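Local coordinates for rhamnonate dehydratase (Gibberella zeae PH-1, PDB 3FXG), which probably catalyses the magnesium-dependent dehydration of the sugar acid rhamnonate, as a member of the enolase superfamily, at residues 197-200 with 201-205; 313-317 with 318-322; 227-230 with 231-235. All blocks are in the same frame, centred on the assembly; numbering follows the deposited sequence.

Interaction 1 of 3, residues 197-200 with 201-205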
# COMPACT_ATOMS: atom_id res chain seq x y z
N GLU A 197 -36.95 5.24 9.30
CA GLU A 197 -38.10 4.59 9.91
C GLU A 197 -37.86 3.09 9.81
O GLU A 197 -38.02 2.35 10.79
CB GLU A 197 -39.39 4.96 9.19
CG GLU A 197 -40.62 4.22 9.73
CD GLU A 197 -41.91 4.65 9.06
OE1 GLU A 197 -42.32 5.82 9.24
OE2 GLU A 197 -42.52 3.81 8.36
N GLY A 198 -37.46 2.64 8.63
CA GLY A 198 -37.18 1.23 8.42
C GLY A 198 -36.06 0.77 9.33
O GLY A 198 -36.09 -0.35 9.85
N LEU A 199 -35.07 1.63 9.54
CA LEU A 199 -33.94 1.29 10.40
C LEU A 199 -34.40 1.12 11.83
O LEU A 199 -34.00 0.18 12.52
CB LEU A 199 -32.85 2.36 10.31
CG LEU A 199 -31.50 2.05 10.97
CD1 LEU A 199 -30.42 2.95 10.38
CD2 LEU A 199 -31.59 2.23 12.47
N ARG A 200 -35.24 2.03 12.30
CA ARG A 200 -35.74 1.93 13.67
C ARG A 200 -36.53 0.64 13.82
O ARG A 200 -36.43 -0.05 14.84
CB ARG A 200 -36.62 3.14 14.02
CG ARG A 200 -35.84 4.43 14.25
CD ARG A 200 -36.69 5.48 14.94
NE ARG A 200 -37.79 5.95 14.10
CZ ARG A 200 -37.65 6.82 13.10
NH1 ARG A 200 -38.70 7.18 12.38
NH2 ARG A 200 -36.45 7.34 12.83
N LYS A 201 -37.32 0.30 12.80
CA LYS A 201 -38.11 -0.92 12.83
C LYS A 201 -37.22 -2.15 12.84
O LYS A 201 -37.51 -3.14 13.52
CB LYS A 201 -39.06 -0.95 11.63
CG LYS A 201 -40.17 0.10 11.74
CD LYS A 201 -40.86 0.38 10.41
CE LYS A 201 -41.70 -0.79 9.94
NZ LYS A 201 -42.37 -0.47 8.64
N ASN A 202 -36.12 -2.11 12.09
CA ASN A 202 -35.18 -3.23 12.06
C ASN A 202 -34.59 -3.42 13.45
O ASN A 202 -34.48 -4.55 13.94
CB ASN A 202 -34.05 -2.98 11.06
CG ASN A 202 -34.40 -3.39 9.65
OD1 ASN A 202 -35.15 -4.34 9.44
ND2 ASN A 202 -33.83 -2.69 8.67
N VAL A 203 -34.20 -2.32 14.08
CA VAL A 203 -33.61 -2.38 15.41
C VAL A 203 -34.60 -2.96 16.42
O VAL A 203 -34.24 -3.83 17.22
CB VAL A 203 -33.17 -0.98 15.89
CG1 VAL A 203 -32.66 -1.05 17.33
CG2 VAL A 203 -32.07 -0.44 14.97
N GLU A 204 -35.84 -2.48 16.38
CA GLU A 204 -36.88 -2.95 17.29
C GLU A 204 -37.13 -4.44 17.08
O GLU A 204 -37.36 -5.18 18.04
CB GLU A 204 -38.17 -2.16 17.06
CG GLU A 204 -39.37 -2.63 17.88
CD GLU A 204 -39.04 -2.82 19.36
OE1 GLU A 204 -38.20 -2.06 19.89
OE2 GLU A 204 -39.63 -3.72 19.99
N PHE A 205 -37.09 -4.86 15.83
CA PHE A 205 -37.30 -6.26 15.45
C PHE A 205 -36.27 -7.16 16.12
O PHE A 205 -36.60 -8.19 16.72
CB PHE A 205 -37.19 -6.39 13.93
CG PHE A 205 -37.22 -7.81 13.43
CD1 PHE A 205 -38.42 -8.52 13.37
CD2 PHE A 205 -36.06 -8.43 12.99
CE1 PHE A 205 -38.45 -9.82 12.87
CE2 PHE A 205 -36.08 -9.72 12.49
CZ PHE A 205 -37.28 -10.43 12.43
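Leu199 and Val203, one helical turn apart, lie side by side and point the same way, so that methyl meets methyl at 3.7 Å between Leu199 CD2 and Val203 CG2. The same CG2 also rests 3.2 Å from Leu199 O. Val203 places this methyl there by holding CG1 anti to the backbone N (chi1 175°), which leaves CG2 beside that nitrogen and over the preceding turn. A second pair, Glu197 and Lys201, runs alongside in the same manner on a more exposed flank, with Glu197 CG 3.9 Å from Lys201 CD. Lys201 CG lies beside its own backbone N (chi1 -69°), and this brings the first methylenes of the chain against Glu197 O. Carboxylate and ammonium stay apart, with Glu197 OE2 4.3 Å from Lys201 NZ, so any attraction is probably modest; Lys201 also makes a cation-pi contact with Phe190. Over one face of the Arg200 guanidinium, toward its rim, lies Glu197 CA.

Beneath these side chains runs regular alpha-helical bonding, in which each N-H donates to the carbonyl four residues earlier, with Asn202 N to Gly198 O at 2.8 Å and Glu204 N to Arg200 O at 2.9 Å. The helix, 195-213, is the crossover of a beta-alpha-beta unit between strands 184-187 and 219-222 in the barrel-like C-terminal domain of the enolase superfamily. Its buried flank faces helix 229-238: Leu199 packs on Tyr231 and Glu234, and Val203 on Ala238. Asn202 ND2 hydrogen-bonds to Phe190 O and Tyr231 OH, whereas Glu204 turns to salt bridges with Arg207 and Lys208.

Interaction 2 of 3, residues 313-317 with 318-322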
# COMPACT_ATOMS: atom_id res chain seq x y z
N ALA A 313 -10.00 -25.59 1.24
CA ALA A 313 -8.57 -25.72 1.46
C ALA A 313 -7.88 -24.35 1.46
O ALA A 313 -6.97 -24.11 2.26
CB ALA A 313 -7.96 -26.60 0.38
N LEU A 314 -8.30 -23.46 0.57
CA LEU A 314 -7.73 -22.12 0.51
C LEU A 314 -8.07 -21.38 1.80
O LEU A 314 -7.21 -20.76 2.42
CB LEU A 314 -8.28 -21.35 -0.70
CG LEU A 314 -7.77 -19.92 -0.90
CD1 LEU A 314 -7.94 -19.52 -2.35
CD2 LEU A 314 -8.50 -18.96 0.02
N ALA A 315 -9.33 -21.46 2.21
CA ALA A 315 -9.78 -20.81 3.43
C ALA A 315 -9.01 -21.37 4.63
O ALA A 315 -8.68 -20.64 5.57
CB ALA A 315 -11.28 -21.01 3.62
N ALA A 316 -8.74 -22.67 4.60
CA ALA A 316 -8.03 -23.35 5.68
C ALA A 316 -6.61 -22.83 5.89
O ALA A 316 -6.08 -22.87 7.00
CB ALA A 316 -7.99 -24.86 5.43
N ALA A 317 -5.98 -22.35 4.82
CA ALA A 317 -4.62 -21.82 4.91
C ALA A 317 -4.62 -20.50 5.69
O ALA A 317 -3.57 -20.02 6.11
CB ALA A 317 -4.05 -21.60 3.51
N TYR A 318 -5.81 -19.93 5.86
CA TYR A 318 -5.96 -18.68 6.60
C TYR A 318 -6.89 -18.87 7.80
O TYR A 318 -7.35 -17.91 8.41
CB TYR A 318 -6.50 -17.59 5.66
CG TYR A 318 -5.49 -17.18 4.62
CD1 TYR A 318 -4.48 -16.27 4.94
CD2 TYR A 318 -5.50 -17.74 3.35
CE1 TYR A 318 -3.50 -15.93 4.01
CE2 TYR A 318 -4.52 -17.41 2.41
CZ TYR A 318 -3.52 -16.51 2.75
OH TYR A 318 -2.54 -16.19 1.83
N ASP A 319 -7.16 -20.13 8.12
CA ASP A 319 -8.03 -20.48 9.24
C ASP A 319 -9.38 -19.79 9.17
O ASP A 319 -9.97 -19.45 10.20
CB ASP A 319 -7.34 -20.16 10.57
CG ASP A 319 -6.07 -20.95 10.77
OD1 ASP A 319 -6.10 -22.17 10.51
OD2 ASP A 319 -5.05 -20.36 11.19
N VAL A 320 -9.87 -19.56 7.95
CA VAL A 320 -11.18 -18.94 7.78
C VAL A 320 -12.19 -20.08 7.71
O VAL A 320 -12.10 -20.95 6.84
CB VAL A 320 -11.26 -18.12 6.47
CG1 VAL A 320 -12.70 -17.70 6.20
CG2 VAL A 320 -10.37 -16.89 6.57
N PRO A 321 -13.16 -20.10 8.64
CA PRO A 321 -14.14 -21.18 8.60
C PRO A 321 -15.08 -21.12 7.40
O PRO A 321 -15.40 -20.04 6.89
CB PRO A 321 -14.89 -21.02 9.92
CG PRO A 321 -14.81 -19.54 10.18
CD PRO A 321 -13.38 -19.22 9.80
N VAL A 322 -15.50 -22.30 6.95
CA VAL A 322 -16.42 -22.43 5.83
C VAL A 322 -17.68 -23.08 6.40
O VAL A 322 -17.63 -24.19 6.91
CB VAL A 322 -15.85 -23.34 4.72
CG1 VAL A 322 -16.87 -23.47 3.60
CG2 VAL A 322 -14.55 -22.77 4.18
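Ala315 O is gripped by two backbone donors, Tyr318 N at 3.0 Å and Val320 N at 2.9 Å, which reach it from opposite faces of its carbonyl plane. The Val320 bond is the straighter, with an angle of 165° at the hydrogen. Together with the bond from Asp319 N to Ala316 O, 3.2 Å long, it forms a Schellman motif that ends the helix; Asp319 is the C-prime residue, and its positive phi of 53° turns the chain back on itself. The reversal sets Val320 and Val322 against the helix: Ala315 CB meets Val322 CG2 at 3.8 Å and lies 4.1 Å from Val320 CB. Tyr318 has CG beside its backbone N (chi1 -69°), a setting that brings the ring back over the last turn. Ala317 O lies over one face, while Leu314 O stands at the edge, 3.6 Å from Tyr318 CD2.

The polar ends are taken up by the third subunit, Tyr318 OH by its Glu288 and Asp319 OD1 by its Tyr281. Within the chain, Leu314 and Tyr318 pack on helix 279-287, whereas Ala315 and Val322 touch Ile295 of strand 294-295, so this helix end sits between a neighbouring helix and the barrel strand.

Interaction 3 of 3, residues 227-230 with 231-235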
# COMPACT_ATOMS: atom_id res chain seq x y z
N LEU A 227 -28.46 -4.71 1.58
CA LEU A 227 -28.06 -3.41 2.11
C LEU A 227 -26.93 -2.77 1.32
O LEU A 227 -26.65 -3.15 0.17
CB LEU A 227 -27.65 -3.54 3.58
CG LEU A 227 -28.57 -4.40 4.46
CD1 LEU A 227 -28.05 -4.41 5.89
CD2 LEU A 227 -30.00 -3.84 4.41
N ASN A 228 -26.30 -1.77 1.92
CA ASN A 228 -25.17 -1.09 1.31
C ASN A 228 -24.22 -0.72 2.44
O ASN A 228 -24.57 -0.87 3.61
CB ASN A 228 -25.64 0.16 0.54
CG ASN A 228 -26.32 1.17 1.43
OD1 ASN A 228 -25.74 1.67 2.39
ND2 ASN A 228 -27.57 1.48 1.11
N VAL A 229 -23.02 -0.26 2.11
CA VAL A 229 -22.03 0.07 3.13
C VAL A 229 -22.48 1.03 4.22
O VAL A 229 -22.38 0.70 5.41
CB VAL A 229 -20.73 0.60 2.49
CG1 VAL A 229 -19.76 1.05 3.57
CG2 VAL A 229 -20.08 -0.50 1.65
N SER A 230 -22.98 2.20 3.84
CA SER A 230 -23.42 3.19 4.82
C SER A 230 -24.54 2.68 5.71
O SER A 230 -24.50 2.85 6.93
CB SER A 230 -23.87 4.48 4.13
OG SER A 230 -22.78 5.13 3.50
N TYR A 231 -25.56 2.07 5.11
CA TYR A 231 -26.69 1.57 5.88
C TYR A 231 -26.26 0.48 6.85
O TYR A 231 -26.67 0.46 8.01
CB TYR A 231 -27.78 1.04 4.95
CG TYR A 231 -29.07 0.72 5.68
CD1 TYR A 231 -30.02 1.71 5.93
CD2 TYR A 231 -29.32 -0.57 6.15
CE1 TYR A 231 -31.19 1.42 6.63
CE2 TYR A 231 -30.48 -0.87 6.86
CZ TYR A 231 -31.41 0.13 7.09
OH TYR A 231 -32.57 -0.17 7.77
N THR A 232 -25.42 -0.44 6.37
CA THR A 232 -24.93 -1.53 7.21
C THR A 232 -24.20 -0.96 8.41
O THR A 232 -24.42 -1.38 9.55
CB THR A 232 -23.96 -2.45 6.43
OG1 THR A 232 -24.66 -3.07 5.35
CG2 THR A 232 -23.40 -3.53 7.35
N ILE A 233 -23.32 0.01 8.17
CA ILE A 233 -22.57 0.63 9.25
C ILE A 233 -23.48 1.29 10.28
O ILE A 233 -23.25 1.16 11.48
CB ILE A 233 -21.55 1.66 8.68
CG1 ILE A 233 -20.40 0.92 7.99
CG2 ILE A 233 -21.01 2.55 9.80
CD1 ILE A 233 -19.36 1.82 7.34
N GLU A 234 -24.51 1.99 9.82
CA GLU A 234 -25.42 2.64 10.76
C GLU A 234 -26.29 1.64 11.52
O GLU A 234 -26.52 1.81 12.72
CB GLU A 234 -26.32 3.65 10.03
CG GLU A 234 -27.38 4.27 10.95
CD GLU A 234 -28.06 5.49 10.37
OE1 GLU A 234 -28.32 5.51 9.14
OE2 GLU A 234 -28.37 6.42 11.14
N LEU A 235 -26.76 0.61 10.83
CA LEU A 235 -27.60 -0.42 11.46
C LEU A 235 -26.83 -1.18 12.53
O LEU A 235 -27.32 -1.39 13.64
CB LEU A 235 -28.12 -1.40 10.40
CG LEU A 235 -28.94 -2.60 10.88
CD1 LEU A 235 -30.20 -2.11 11.61
CD2 LEU A 235 -29.32 -3.47 9.70
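The Tyr231 ring and the Asn228 side-chain amide stand nearly perpendicular, their planes 80° apart, with Asn228 OD1 3.3 Å from Tyr231 CB. Leu227 approaches the ring obliquely, its CD2 methyl 3.8 Å from Tyr231 CD2. Asn228 is the N-cap of helix 229-238. Its CG sits between the backbone N and the carbonyl carbon (chi1 60°), and this turns OD1 inward to accept from Tyr231 N at 2.8 Å. That capping bond is almost straight, 172° at the hydrogen, and serves an amide of the first turn, as N-cap side chains do.

The main-chain oxygen of Asn228 is held twice by Thr232. Thr232 N comes nearly along the C=O axis, while Thr232 OG1 donates from above the carbonyl plane at 2.8 Å. The same hydroxyl oxygen lies 3.5 Å from Leu227 CB, the two side chains crossing at about a right angle. Farther along, the side chains of Val229 and Ile233 lie side by side, pointing the same way, with Val229 CG1 3.9 Å from Ile233 CD1, and Leu227 CD1 reaches Leu235 CD2 at 4.1 Å.

Ser230 OG hydrogen-bonds to Asp293 OD1 of the second subunit. This helix start belongs to the beta-alpha-beta unit of strands 219-222 and 246-248, flanked by helix 195-213, where Glu234 packs on His196, and by helix 259-265, where Val229, Thr232 and Ile233 meet Leu261, Ile262 and Ala265.

In the fold
The three contacts sample the interior, the end and the start of three helices, in that order, within one domain. Interactions 1 and 3 belong to successive beta-alpha-beta units sharing strand 219-222, and their helices touch directly through both polar and apolar contacts. Both are partly buried, but charged residues mark the outer flank of interaction 1, whereas interaction 3 adds side-chain capping to its helical bonds. Interaction 2, buried and about 24 Å from interaction 1 between nearest atoms, combines backbone bonds at the helix end with alanine and valine packing and the Tyr318 ring. Subunit neighbours differ too: the third subunit meets interaction 2, the second the other two.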